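Local coordinates for myosin-2 (Saccharomyces cerevisiae, PDB 6IXO), which carries organelles and other cargo along actin cables as a class V myosin, the chain here being its globular cargo-binding tail domain, at residues F208-M216 and F226-L234; V89-I98 and I158-Q169. One frame throughout, in Å; residues are numbered along the deposited sequence. Where two conformers were deposited one is given.

Interaction 1 of 2, residues F208-M216 and F226-L234. With SO4 (sulfate ion), chain B.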
loop_
_atom_site.group_PDB
_atom_site.type_symbol
_atom_site.label_atom_id
_atom_site.label_comp_id
_atom_site.label_asym_id
_atom_site.label_seq_id
_atom_site.Cartn_x
_atom_site.Cartn_y
_atom_site.Cartn_z
ATOM N N PHE A 208 -7.971 7.240 7.646
ATOM C CA PHE A 208 -6.775 6.588 7.119
ATOM C C PHE A 208 -7.056 5.791 5.843
ATOM O O PHE A 208 -6.346 5.929 4.835
ATOM C CB PHE A 208 -6.189 5.689 8.235
ATOM C CG PHE A 208 -5.046 4.781 7.805
ATOM C CD1 PHE A 208 -3.737 5.127 8.092
ATOM C CD2 PHE A 208 -5.288 3.554 7.181
ATOM C CE1 PHE A 208 -2.662 4.257 7.742
ATOM C CE2 PHE A 208 -4.248 2.698 6.840
ATOM C CZ PHE A 208 -2.928 3.049 7.122
ATOM N N PHE A 209 -8.064 4.929 5.887
ATOM C CA PHE A 209 -8.444 4.197 4.680
ATOM C C PHE A 209 -9.022 5.131 3.592
ATOM O O PHE A 209 -8.735 4.955 2.388
ATOM C CB PHE A 209 -9.454 3.092 5.006
ATOM C CG PHE A 209 -8.825 1.879 5.577
ATOM C CD1 PHE A 209 -8.216 0.942 4.749
ATOM C CD2 PHE A 209 -8.797 1.680 6.964
ATOM C CE1 PHE A 209 -7.592 -0.189 5.279
ATOM C CE2 PHE A 209 -8.177 0.552 7.509
ATOM C CZ PHE A 209 -7.569 -0.388 6.670
ATOM N N ASN A 210 -9.805 6.135 3.977
ATOM C CA ASN A 210 -10.238 7.112 2.958
ATOM C C ASN A 210 -9.078 7.784 2.220
ATOM O O ASN A 210 -9.158 8.095 1.023
ATOM C CB ASN A 210 -11.064 8.201 3.588
ATOM C CG ASN A 210 -12.508 7.934 3.455
ATOM O OD1 ASN A 210 -12.965 7.543 2.379
ATOM N ND2 ASN A 210 -13.252 8.129 4.535
ATOM N N SER A 211 -8.022 8.049 2.969
ATOM C CA SER A 211 -6.859 8.732 2.408
ATOM C C SER A 211 -6.187 7.812 1.397
ATOM O O SER A 211 -5.776 8.252 0.318
ATOM C CB SER A 211 -5.908 9.139 3.534
ATOM O OG SER A 211 -4.763 9.798 3.014
ATOM N N ILE A 212 -6.094 6.520 1.720
ATOM C CA ILE A 212 -5.574 5.579 0.727
ATOM C C ILE A 212 -6.451 5.588 -0.504
ATOM O O ILE A 212 -5.962 5.701 -1.632
ATOM C CB ILE A 212 -5.495 4.179 1.280
ATOM C CG1 ILE A 212 -4.431 4.136 2.383
ATOM C CG2 ILE A 212 -5.069 3.171 0.197
ATOM C CD1 ILE A 212 -4.399 2.811 3.124
ATOM N N TYR A 213 -7.759 5.486 -0.293
ATOM C CA TYR A 213 -8.677 5.494 -1.433
ATOM C C TYR A 213 -8.528 6.714 -2.327
ATOM O O TYR A 213 -8.389 6.593 -3.578
ATOM C CB TYR A 213 -10.135 5.415 -0.903
ATOM C CG TYR A 213 -11.162 5.542 -2.014
ATOM C CD1 TYR A 213 -11.566 4.428 -2.737
ATOM C CD2 TYR A 213 -11.734 6.770 -2.323
ATOM C CE1 TYR A 213 -12.522 4.525 -3.735
ATOM C CE2 TYR A 213 -12.696 6.882 -3.323
ATOM C CZ TYR A 213 -13.079 5.754 -4.026
ATOM O OH TYR A 213 -14.032 5.838 -5.011
ATOM N N TRP A 214 -8.577 7.911 -1.728
ATOM C CA TRP A 214 -8.606 9.135 -2.556
ATOM C C TRP A 214 -7.256 9.450 -3.201
ATOM O O TRP A 214 -7.221 9.980 -4.311
ATOM C CB TRP A 214 -9.083 10.327 -1.731
ATOM C CG TRP A 214 -10.550 10.327 -1.609
ATOM C CD1 TRP A 214 -11.301 10.079 -0.472
ATOM C CD2 TRP A 214 -11.483 10.512 -2.679
ATOM N NE1 TRP A 214 -12.642 10.143 -0.790
ATOM C CE2 TRP A 214 -12.776 10.401 -2.133
ATOM C CE3 TRP A 214 -11.344 10.768 -4.053
ATOM C CZ2 TRP A 214 -13.931 10.538 -2.911
ATOM C CZ3 TRP A 214 -12.480 10.907 -4.817
ATOM C CH2 TRP A 214 -13.760 10.789 -4.247
ATOM N N CYS A 215 -6.145 9.097 -2.529
ATOM C CA CYS A 215 -4.797 9.300 -3.123
ATOM C C CYS A 215 -4.636 8.395 -4.328
ATOM O O CYS A 215 -4.156 8.816 -5.404
ATOM C CB CYS A 215 -3.677 9.031 -2.073
ATOM S SG CYS A 215 -3.535 10.404 -0.897
ATOM N N MET A 216 -5.055 7.142 -4.173
ATOM C CA MET A 216 -5.008 6.207 -5.298
ATOM C C MET A 216 -5.923 6.598 -6.431
ATOM O O MET A 216 -5.535 6.531 -7.613
ATOM C CB MET A 216 -5.340 4.804 -4.824
ATOM C CG MET A 216 -4.237 4.327 -3.892
ATOM S SD MET A 216 -4.004 2.583 -4.067
ATOM C CE MET A 216 -2.616 2.320 -2.972
ATOM N N PHE A 226 -5.049 -0.776 -5.446
ATOM C CA PHE A 226 -5.885 -0.372 -4.316
ATOM C C PHE A 226 -6.453 -1.607 -3.592
ATOM O O PHE A 226 -6.412 -1.719 -2.339
ATOM C CB PHE A 226 -7.018 0.539 -4.808
ATOM C CG PHE A 226 -8.078 0.802 -3.713
ATOM C CD1 PHE A 226 -7.785 1.641 -2.667
ATOM C CD2 PHE A 226 -9.309 0.227 -3.791
ATOM C CE1 PHE A 226 -8.740 1.909 -1.625
ATOM C CE2 PHE A 226 -10.297 0.469 -2.777
ATOM C CZ PHE A 226 -9.999 1.316 -1.692
ATOM N N HIS A 227 -7.005 -2.539 -4.374
ATOM C CA HIS A 227 -7.557 -3.767 -3.798
ATOM C C HIS A 227 -6.509 -4.508 -2.974
ATOM O O HIS A 227 -6.786 -4.975 -1.875
ATOM C CB HIS A 227 -8.115 -4.708 -4.883
ATOM C CG HIS A 227 -8.800 -5.913 -4.317
ATOM N ND1 HIS A 227 -8.145 -7.109 -4.094
ATOM C CD2 HIS A 227 -10.066 -6.090 -3.867
ATOM C CE1 HIS A 227 -8.984 -7.972 -3.544
ATOM N NE2 HIS A 227 -10.155 -7.378 -3.396
ATOM N N ALA A 228 -5.302 -4.630 -3.503
ATOM C CA ALA A 228 -4.256 -5.415 -2.801
ATOM C C ALA A 228 -3.870 -4.738 -1.506
ATOM O O ALA A 228 -3.754 -5.374 -0.460
ATOM C CB ALA A 228 -2.977 -5.582 -3.747
ATOM N N VAL A 229 -3.641 -3.435 -1.581
ATOM C CA VAL A 229 -3.180 -2.707 -0.411
ATOM C C VAL A 229 -4.221 -2.785 0.706
ATOM O O VAL A 229 -3.924 -3.103 1.857
ATOM C CB VAL A 229 -2.927 -1.237 -0.751
ATOM C CG1 VAL A 229 -2.762 -0.409 0.556
ATOM C CG2 VAL A 229 -1.690 -1.133 -1.685
ATOM N N VAL A 230 -5.471 -2.516 0.360
ATOM C CA VAL A 230 -6.471 -2.466 1.416
ATOM C C VAL A 230 -6.822 -3.841 1.973
ATOM O O VAL A 230 -7.045 -4.001 3.195
ATOM C CB VAL A 230 -7.751 -1.749 0.885
ATOM C CG1 VAL A 230 -8.896 -1.870 1.942
ATOM C CG2 VAL A 230 -7.395 -0.281 0.652
ATOM N N THR A 231 -6.873 -4.859 1.117
ATOM C CA THR A 231 -7.113 -6.231 1.569
ATOM C C THR A 231 -6.019 -6.676 2.549
ATOM O O THR A 231 -6.268 -7.325 3.591
ATOM C CB THR A 231 -7.158 -7.188 0.351
ATOM O OG1 THR A 231 -8.371 -6.954 -0.375
ATOM C CG2 THR A 231 -7.104 -8.642 0.802
ATOM N N THR A 232 -4.775 -6.345 2.191
ATOM C CA THR A 232 -3.638 -6.672 3.100
ATOM C C THR A 232 -3.820 -5.960 4.439
ATOM O O THR A 232 -3.673 -6.554 5.513
ATOM C CB THR A 232 -2.273 -6.270 2.478
ATOM O OG1 THR A 232 -2.070 -7.018 1.283
ATOM C CG2 THR A 232 -1.099 -6.556 3.455
ATOM N N LEU A 233 -4.211 -4.698 4.392
ATOM C CA LEU A 233 -4.328 -3.945 5.648
ATOM C C LEU A 233 -5.530 -4.377 6.512
ATOM O O LEU A 233 -5.427 -4.416 7.753
ATOM C CB LEU A 233 -4.417 -2.446 5.358
ATOM C CG LEU A 233 -3.099 -1.883 4.765
ATOM C CD1 LEU A 233 -3.257 -0.408 4.421
ATOM C CD2 LEU A 233 -1.845 -2.074 5.691
ATOM N N LEU A 234 -6.659 -4.662 5.872
ATOM C CA LEU A 234 -7.839 -5.154 6.601
ATOM C C LEU A 234 -7.572 -6.496 7.274
ATOM O O LEU A 234 -7.952 -6.717 8.436
ATOM C CB LEU A 234 -9.035 -5.305 5.646
ATOM C CG LEU A 234 -9.571 -3.975 5.122
ATOM C CD1 LEU A 234 -10.598 -4.224 4.029
ATOM C CD2 LEU A 234 -10.176 -3.112 6.276
HETATM S S SO4 B . -15.917 9.371 0.729
HETATM O O1 SO4 B . -16.641 8.645 1.768
HETATM O O2 SO4 B . -15.123 10.439 1.332
HETATM O O3 SO4 B . -16.872 9.935 -0.220
HETATM O O4 SO4 B . -15.027 8.455 0.027
#
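F226 and Y213 meet in an offset edge-to-face pair, the edge of Y213 turned to the face of F226. The ring centroids lie 5.5 Å apart and the planes stand at 76°. F226 CB lies 3.7 Å from M216 SD. With CG anti to the backbone N (chi1 170°), the ring swings toward helix 202-218. CD1 lies near the I212 methyl CG2 and near M216 SD, which sits at the ring edge as a Met-aromatic contact. CE1 reaches the backbone, 3.6 Å from Y213 CA. CZ ends 3.6 Å from Y213 CD1. I212 is a knob among F226, V229, V230 and L233, and its CD1 meets L233 CD1 tip to tip at 3.7 Å. F209 CZ packs on L234 CD2 at 3.8 Å. On the outer side, the W214 NE1 hydrogen is shared weakly between sulfate O2 and O4, and Y213 CE2 lies over the centre of the indole. H274 NE2 also bonds this sulfate. A leucine in place of W214 would probably leave the sulfate without its indole donor and Y213 without that flat support. Segments 208-216 and 226-234 run antiparallel at 169°, their axes 10.8 Å apart at closest approach, as an antiparallel helical hairpin in the all-helical cargo-binding domain.

Interaction 2 of 2, residues V89-I98 and I158-Q169. With SO4 (sulfate ion), chain D.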
loop_
_atom_site.group_PDB
_atom_site.type_symbol
_atom_site.label_atom_id
_atom_site.label_comp_id
_atom_site.label_asym_id
_atom_site.label_seq_id
_atom_site.Cartn_x
_atom_site.Cartn_y
_atom_site.Cartn_z
ATOM N N VAL A 89 11.714 6.774 -0.122
ATOM C CA VAL A 89 10.526 6.086 0.385
ATOM C C VAL A 89 10.824 5.523 1.806
ATOM O O VAL A 89 9.957 5.488 2.663
ATOM C CB VAL A 89 10.116 4.986 -0.559
ATOM C CG1 VAL A 89 9.017 4.115 0.071
ATOM C CG2 VAL A 89 9.609 5.621 -1.954
ATOM N N THR A 90 12.081 5.168 2.052
ATOM C CA THR A 90 12.513 4.627 3.346
ATOM C C THR A 90 12.334 5.648 4.489
ATOM O O THR A 90 12.109 5.294 5.662
ATOM C CB THR A 90 13.987 4.143 3.201
ATOM O OG1 THR A 90 13.986 3.009 2.321
ATOM C CG2 THR A 90 14.589 3.705 4.537
ATOM N N GLN A 91 12.389 6.920 4.130
ATOM C CA GLN A 91 12.325 8.017 5.094
ATOM C C GLN A 91 10.913 8.567 5.273
ATOM O O GLN A 91 10.702 9.463 6.083
ATOM C CB GLN A 91 13.285 9.132 4.644
ATOM C CG GLN A 91 14.760 8.678 4.764
ATOM C CD GLN A 91 15.770 9.752 4.370
ATOM O OE1 GLN A 91 15.470 10.649 3.585
ATOM N NE2 GLN A 91 16.974 9.660 4.923
ATOM N N LEU A 92 9.941 8.030 4.538
ATOM C CA LEU A 92 8.576 8.535 4.664
ATOM C C LEU A 92 8.007 8.250 6.066
ATOM O O LEU A 92 8.197 7.160 6.616
ATOM C CB LEU A 92 7.659 7.907 3.631
ATOM C CG LEU A 92 8.032 8.223 2.171
ATOM C CD1 LEU A 92 6.953 7.605 1.310
ATOM C CD2 LEU A 92 8.089 9.745 1.984
ATOM N N LYS A 93 7.293 9.213 6.622
ATOM C CA LYS A 93 6.667 8.976 7.922
ATOM C C LYS A 93 5.522 9.942 8.161
ATOM O O LYS A 93 5.376 10.924 7.455
ATOM C CB LYS A 93 7.704 9.109 9.019
ATOM C CG LYS A 93 8.225 10.520 9.085
ATOM C CD LYS A 93 9.269 10.688 10.165
ATOM C CE LYS A 93 10.419 9.716 9.955
ATOM N NZ LYS A 93 11.324 10.091 8.821
ATOM N N GLY A 94 4.676 9.636 9.137
ATOM C CA GLY A 94 3.707 10.614 9.595
ATOM C C GLY A 94 2.549 10.871 8.650
ATOM O O GLY A 94 2.072 9.962 7.965
ATOM N N ASN A 95 2.095 12.118 8.643
ATOM C CA ASN A 95 0.902 12.535 7.912
ATOM C C ASN A 95 1.075 12.424 6.422
ATOM O O ASN A 95 0.112 12.285 5.701
ATOM C CB ASN A 95 0.532 13.983 8.264
ATOM C CG ASN A 95 -0.119 14.110 9.649
ATOM O OD1 ASN A 95 -0.621 13.134 10.217
ATOM N ND2 ASN A 95 -0.115 15.324 10.187
ATOM N N ASP A 96 2.318 12.492 5.973
ATOM C CA ASP A 96 2.637 12.439 4.552
ATOM C C ASP A 96 2.748 11.034 4.004
ATOM O O ASP A 96 2.854 10.841 2.785
ATOM C CB ASP A 96 3.952 13.162 4.290
ATOM C CG ASP A 96 3.799 14.647 4.349
ATOM O OD1 ASP A 96 2.679 15.117 4.065
ATOM O OD2 ASP A 96 4.787 15.333 4.684
ATOM N N LEU A 97 2.729 10.051 4.891
ATOM C CA LEU A 97 3.038 8.675 4.494
ATOM C C LEU A 97 2.186 8.149 3.345
ATOM O O LEU A 97 2.703 7.568 2.393
ATOM C CB LEU A 97 2.874 7.746 5.712
ATOM C CG LEU A 97 3.111 6.275 5.388
ATOM C CD1 LEU A 97 4.505 6.008 4.900
ATOM C CD2 LEU A 97 2.839 5.495 6.689
ATOM N N ILE A 98 0.879 8.348 3.413
ATOM C CA ILE A 98 0.022 7.770 2.379
ATOM C C ILE A 98 0.173 8.545 1.041
ATOM O O ILE A 98 0.504 7.923 0.032
ATOM C CB ILE A 98 -1.483 7.731 2.832
ATOM C CG1 ILE A 98 -1.645 6.692 3.962
ATOM C CG2 ILE A 98 -2.392 7.405 1.640
ATOM C CD1 ILE A 98 -2.989 6.924 4.831
ATOM N N ILE A 158 9.851 -0.553 -2.952
ATOM C CA ILE A 158 9.167 0.587 -2.330
ATOM C C ILE A 158 7.711 0.192 -1.985
ATOM O O ILE A 158 7.141 0.716 -1.033
ATOM C CB ILE A 158 9.198 1.891 -3.199
ATOM C CG1 ILE A 158 8.501 1.736 -4.555
ATOM C CG2 ILE A 158 10.623 2.399 -3.318
ATOM C CD1 ILE A 158 8.029 3.103 -5.082
ATOM N N TYR A 159 7.147 -0.764 -2.705
ATOM C CA TYR A 159 5.784 -1.224 -2.359
ATOM C C TYR A 159 5.833 -1.870 -0.945
ATOM O O TYR A 159 4.976 -1.595 -0.073
ATOM C CB TYR A 159 5.270 -2.231 -3.379
ATOM C CG TYR A 159 3.868 -2.719 -2.993
ATOM C CD1 TYR A 159 2.765 -1.949 -3.300
ATOM C CD2 TYR A 159 3.676 -3.927 -2.339
ATOM C CE1 TYR A 159 1.448 -2.357 -2.951
ATOM C CE2 TYR A 159 2.367 -4.371 -1.960
ATOM C CZ TYR A 159 1.279 -3.578 -2.261
ATOM O OH TYR A 159 -0.006 -3.993 -1.968
ATOM N N ASN A 160 6.854 -2.700 -0.727
ATOM C CA ASN A 160 6.975 -3.395 0.569
ATOM C C ASN A 160 7.399 -2.499 1.704
ATOM O O ASN A 160 6.962 -2.663 2.842
ATOM C CB ASN A 160 7.930 -4.554 0.416
ATOM C CG ASN A 160 7.221 -5.772 -0.057
ATOM O OD1 ASN A 160 6.542 -6.425 0.727
ATOM N ND2 ASN A 160 7.294 -6.061 -1.357
ATOM N N ILE A 161 8.282 -1.566 1.413
ATOM C CA ILE A 161 8.712 -0.607 2.432
ATOM C C ILE A 161 7.501 0.210 2.898
ATOM O O ILE A 161 7.252 0.404 4.103
ATOM C CB ILE A 161 9.792 0.313 1.890
ATOM C CG1 ILE A 161 11.128 -0.452 1.762
ATOM C CG2 ILE A 161 9.974 1.562 2.786
ATOM C CD1 ILE A 161 12.197 0.310 0.894
ATOM N N TRP A 162 6.728 0.663 1.927
ATOM C CA TRP A 162 5.559 1.489 2.205
ATOM C C TRP A 162 4.479 0.715 2.949
ATOM O O TRP A 162 3.922 1.201 3.922
ATOM C CB TRP A 162 4.985 2.013 0.908
ATOM C CG TRP A 162 3.826 2.991 1.063
ATOM C CD1 TRP A 162 3.835 4.200 1.737
ATOM C CD2 TRP A 162 2.527 2.844 0.515
ATOM N NE1 TRP A 162 2.610 4.818 1.599
ATOM C CE2 TRP A 162 1.795 4.006 0.842
ATOM C CE3 TRP A 162 1.904 1.844 -0.236
ATOM C CZ2 TRP A 162 0.470 4.189 0.457
ATOM C CZ3 TRP A 162 0.584 2.040 -0.646
ATOM C CH2 TRP A 162 -0.115 3.199 -0.305
ATOM N N LEU A 163 4.186 -0.479 2.463
ATOM C CA LEU A 163 3.092 -1.262 3.021
ATOM C C LEU A 163 3.411 -1.600 4.495
ATOM O O LEU A 163 2.526 -1.558 5.354
ATOM C CB LEU A 163 2.866 -2.530 2.189
ATOM C CG LEU A 163 1.552 -3.296 2.444
ATOM C CD1 LEU A 163 0.347 -2.351 2.512
ATOM C CD2 LEU A 163 1.295 -4.377 1.379
ATOM N N LYS A 164 4.674 -1.893 4.786
ATOM C CA LYS A 164 5.057 -2.168 6.172
ATOM C C LYS A 164 4.856 -0.949 7.057
ATOM O O LYS A 164 4.373 -1.054 8.190
ATOM C CB LYS A 164 6.514 -2.643 6.248
ATOM C CG LYS A 164 7.009 -2.746 7.720
ATOM C CD LYS A 164 8.454 -3.338 7.814
ATOM C CE LYS A 164 8.546 -4.743 7.164
ATOM N NZ LYS A 164 7.685 -5.809 7.858
ATOM N N LYS A 165 5.205 0.222 6.554
ATOM C CA LYS A 165 4.974 1.448 7.319
ATOM C C LYS A 165 3.488 1.685 7.560
ATOM O O LYS A 165 3.104 2.127 8.649
ATOM C CB LYS A 165 5.583 2.678 6.596
ATOM C CG LYS A 165 7.128 2.765 6.717
ATOM C CD LYS A 165 7.659 3.791 5.624
ATOM C CE LYS A 165 9.203 3.855 5.697
ATOM N NZ LYS A 165 9.650 4.470 6.954
ATOM N N LEU A 166 2.665 1.394 6.554
ATOM C CA LEU A 166 1.214 1.472 6.732
ATOM C C LEU A 166 0.734 0.541 7.849
ATOM O O LEU A 166 -0.079 0.941 8.663
ATOM C CB LEU A 166 0.470 1.099 5.449
ATOM C CG LEU A 166 0.686 2.114 4.304
ATOM C CD1 LEU A 166 -0.140 1.603 3.148
ATOM C CD2 LEU A 166 0.219 3.555 4.643
ATOM N N GLN A 167 1.210 -0.699 7.844
ATOM C CA GLN A 167 0.861 -1.632 8.916
ATOM C C GLN A 167 1.222 -1.093 10.289
ATOM O O GLN A 167 0.422 -1.222 11.235
ATOM C CB GLN A 167 1.553 -2.985 8.702
ATOM C CG GLN A 167 1.026 -3.749 7.456
ATOM C CD GLN A 167 1.525 -5.189 7.419
ATOM O OE1 GLN A 167 2.642 -5.466 7.802
ATOM N NE2 GLN A 167 0.678 -6.105 6.980
ATOM N N LYS A 168 2.423 -0.529 10.437
ATOM C CA LYS A 168 2.813 0.001 11.752
ATOM C C LYS A 168 1.902 1.139 12.201
ATOM O O LYS A 168 1.616 1.264 13.381
ATOM C CB LYS A 168 4.264 0.487 11.750
ATOM C CG LYS A 168 5.276 -0.570 11.325
ATOM C CD LYS A 168 5.285 -1.771 12.263
ATOM C CE LYS A 168 6.317 -2.834 11.815
ATOM N NZ LYS A 168 7.737 -2.364 11.904
ATOM N N GLN A 169 1.494 2.011 11.284
ATOM C CA GLN A 169 0.559 3.078 11.651
ATOM C C GLN A 169 -0.738 2.488 12.110
ATOM O O GLN A 169 -1.359 3.002 13.042
ATOM C CB GLN A 169 0.277 4.028 10.463
ATOM C CG GLN A 169 1.412 5.011 10.216
ATOM C CD GLN A 169 0.962 6.287 9.485
ATOM O OE1 GLN A 169 -0.164 6.366 8.983
ATOM N NE2 GLN A 169 1.840 7.303 9.453
HETATM S S SO4 D . 13.469 7.117 8.891
HETATM O O1 SO4 D . 14.226 6.464 9.947
HETATM O O2 SO4 D . 12.055 6.771 9.002
HETATM O O3 SO4 D . 13.640 8.562 9.008
HETATM O O4 SO4 D . 13.985 6.655 7.609
HETATM O O HOH W 1 5.100 6.728 10.324
#
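K165 reaches the C-terminal end of helix 71-90 and the turn beyond it, where its ammonium group holds two carbonyls. Its chain is extended to CE and then bends at chi4 (-68°), which brings NZ 2.9 Å from T90 O and 3.1 Å from L92 O. NZ lies in the carbonyl plane of L92 but well above that of T90. Q169 uses its amide in a similar way: NE2 bonds G94 O at 3.1 Å, with that oxygen close to the amide plane. L97 N approaches the same oxygen from the opposite face, so two donors grip it. W162 points its indole N-H at L97 O, 2.9 Å from NE1. This oxygen lies near the ring plane, while the donor stands above the carbonyl plane. L97 has CG anti to the backbone N (chi1 177°), which sets its two methyls as a knob among W162, K165, L166 and Q169. CD1 touches W162 CD1 at 3.7 Å, and CD2 lies against the Q169 amide. At the other end V89 CG2 packs on I158 CG2 at 3.6 Å. K93 turns outward and binds a sulfate through NZ. Helix 134-180 thus lies against the connection between helices 71-90 and 97-124. V102 and L105 of helix 97-124 also touch W162, M216 of helix 202-218 packs on the same indole, and helix 223-247 covers Y159.

Interactions 1 and 2 lie side by side near the middle of the chain, with centres 13 Å apart. They come in series along the sequence, and helix 134-180 of interaction 2 is followed by helix 202-218 of interaction 1. They also touch directly. F208 CE1 is 3.5 Å from Q169 OE1, and S211 OG is 3.6 Å from I98 CG2. Y159 OH comes 3.3 Å from V229 CG2, so helix 134-180 meets both helices of interaction 1. Three helical segments and the turn 91-96 meet here. Each contact has a sulfate, probably from the crystallisation liquor, at its outer side.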